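Local coordinates for protein BauA (Acinetobacter baumannii, PDB 6HCP) that probably carries ferric preacinetobactin across the outer membrane as a TonB-dependent siderophore receptor, at residues V164-A169 / G203-G208. Residues are numbered along the deposited sequence; the frame is centred on the assembly and turned at random.
Sequences VTKYAA and GVRING. With C8E ((hydroxyethyloxy)tri(ethyloxy)octane), chain B.
Arg-205 reaches from its barrel strand to the chain leaving the plug, where NH1 donates to the carbonyl O of Tyr-167 at 3.0 Å. The acceptor lies in the guanidinium plane, but the bond is moderately bent (N-H...O 148°) and the donor sits above the carbonyl plane. With CG anti to the backbone N (chi1 -180°) the arginine stretches toward 164-169, and a bend at chi2 turns its guanidinium beside Lys-166. The lysine's aliphatic chain passes over one guanidinium face, CB standing 3.7 Å above the plane near the rim and CD 3.6 Å from NH2. Extended beyond CG, Lys-166 runs on across Asn-207 at about a right angle; its NZ makes a weak hydrogen bond to OD1 (3.3 Å), while CD packs against ND2. Nearer the start of the strand, the Ala-168 methyl fits against the backbone, 3.4 Å from Val-204 O and 3.9 Å from Gly-203 CA.

The two cationic ends, Lys-166 NZ and Arg-205 NH2, stand only 4.2 Å apart. Asp-191 on the neighbouring strand 184-196 pairs with both residues, OD2 with Lys-166 NZ and OD1 with Arg-205 NE; the lysine NZ also donates to Glu-133 O. His-189 of the same strand bonds Asn-207 OD1.

Residues 164-165 end strand 159-165 of the plug, and 166-169 lead on toward the first barrel strand, 173-181. This polar cluster joins the plug-to-barrel linker to the inner wall of a TonB-dependent receptor. The shared carboxylate probably offsets the like charges, allowing lysine and arginine to pack closely at that junction.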
# COMPACT_ATOMS: atom_id res chain seq x y z
N VAL A 164 17.33 32.35 0.24
CA VAL A 164 17.60 33.33 1.29
C VAL A 164 18.07 32.55 2.52
O VAL A 164 17.38 31.65 3.00
CB VAL A 164 16.34 34.15 1.60
CG1 VAL A 164 16.56 35.12 2.75
CG2 VAL A 164 15.83 34.88 0.37
N THR A 165 19.28 32.86 2.99
CA THR A 165 19.90 32.08 4.07
C THR A 165 19.28 32.47 5.42
O THR A 165 18.59 33.50 5.54
CB THR A 165 21.42 32.27 4.10
OG1 THR A 165 21.68 33.66 4.24
CG2 THR A 165 22.07 31.71 2.85
N LYS A 166 19.53 31.62 6.41
CA LYS A 166 19.03 31.82 7.79
C LYS A 166 20.03 32.68 8.59
O LYS A 166 21.23 32.39 8.60
CB LYS A 166 18.91 30.47 8.50
CG LYS A 166 17.80 29.55 8.03
CD LYS A 166 17.97 28.13 8.58
CE LYS A 166 16.74 27.27 8.41
NZ LYS A 166 16.95 25.90 8.95
N TYR A 167 19.49 33.63 9.35
CA TYR A 167 20.27 34.37 10.35
C TYR A 167 19.60 34.23 11.73
O TYR A 167 18.43 33.84 11.84
CB TYR A 167 20.40 35.83 9.91
CG TYR A 167 21.08 36.03 8.57
CD1 TYR A 167 22.45 35.82 8.42
CD2 TYR A 167 20.34 36.33 7.44
CE1 TYR A 167 23.07 35.97 7.19
CE2 TYR A 167 20.95 36.50 6.21
CZ TYR A 167 22.32 36.31 6.08
OH TYR A 167 22.90 36.45 4.85
N ALA A 168 20.35 34.57 12.78
CA ALA A 168 19.90 34.35 14.16
C ALA A 168 18.73 35.27 14.49
O ALA A 168 18.82 36.49 14.35
CB ALA A 168 21.05 34.56 15.12
N ALA A 169 17.64 34.66 14.97
CA ALA A 169 16.55 35.40 15.60
C ALA A 169 17.01 35.94 16.97
O ALA A 169 18.05 35.53 17.51
CB ALA A 169 15.34 34.50 15.75
N GLY A 203 24.79 38.33 15.15
CA GLY A 203 24.05 37.06 15.09
C GLY A 203 24.91 35.95 14.52
O GLY A 203 25.72 36.16 13.62
N VAL A 204 24.76 34.75 15.10
CA VAL A 204 25.38 33.54 14.61
C VAL A 204 24.29 32.47 14.45
O VAL A 204 23.53 32.19 15.40
CB VAL A 204 26.48 33.05 15.56
CG1 VAL A 204 27.09 31.76 15.05
CG2 VAL A 204 27.55 34.11 15.82
N ARG A 205 24.21 31.86 13.26
CA ARG A 205 23.23 30.78 12.98
C ARG A 205 23.96 29.63 12.26
O ARG A 205 24.62 29.83 11.26
CB ARG A 205 22.05 31.35 12.19
CG ARG A 205 20.97 30.34 11.85
CD ARG A 205 19.75 30.44 12.73
NE ARG A 205 18.71 29.50 12.35
CZ ARG A 205 17.49 29.85 12.00
NH1 ARG A 205 17.19 31.13 11.85
NH2 ARG A 205 16.58 28.92 11.79
N ILE A 206 23.89 28.42 12.83
CA ILE A 206 24.65 27.30 12.36
C ILE A 206 23.67 26.16 12.03
O ILE A 206 22.82 25.85 12.84
CB ILE A 206 25.70 26.87 13.40
CG1 ILE A 206 26.67 28.00 13.75
CG2 ILE A 206 26.45 25.65 12.94
CD1 ILE A 206 27.50 27.71 14.98
N ASN A 207 23.86 25.52 10.87
CA ASN A 207 23.10 24.32 10.53
C ASN A 207 24.09 23.22 10.19
O ASN A 207 25.10 23.46 9.52
CB ASN A 207 22.11 24.58 9.39
CG ASN A 207 20.89 25.34 9.82
OD1 ASN A 207 19.83 24.75 10.07
ND2 ASN A 207 21.01 26.66 9.93
N GLY A 208 23.79 22.00 10.67
CA GLY A 208 24.52 20.83 10.31
C GLY A 208 23.57 19.68 10.02
O GLY A 208 22.57 19.52 10.70
C1 C8E B . 31.63 17.21 3.84
C2 C8E B . 30.44 18.15 3.88
C3 C8E B . 30.20 18.79 5.24
C4 C8E B . 30.07 17.75 6.36
C5 C8E B . 29.48 18.36 7.63
C6 C8E B . 28.75 17.31 8.46
C7 C8E B . 27.96 17.92 9.61
C8 C8E B . 27.31 16.83 10.46
O9 C8E B . 26.12 17.32 11.09
C10 C8E B . 25.43 16.34 11.86
C11 C8E B . 24.46 17.03 12.79
O12 C8E B . 23.32 16.21 12.99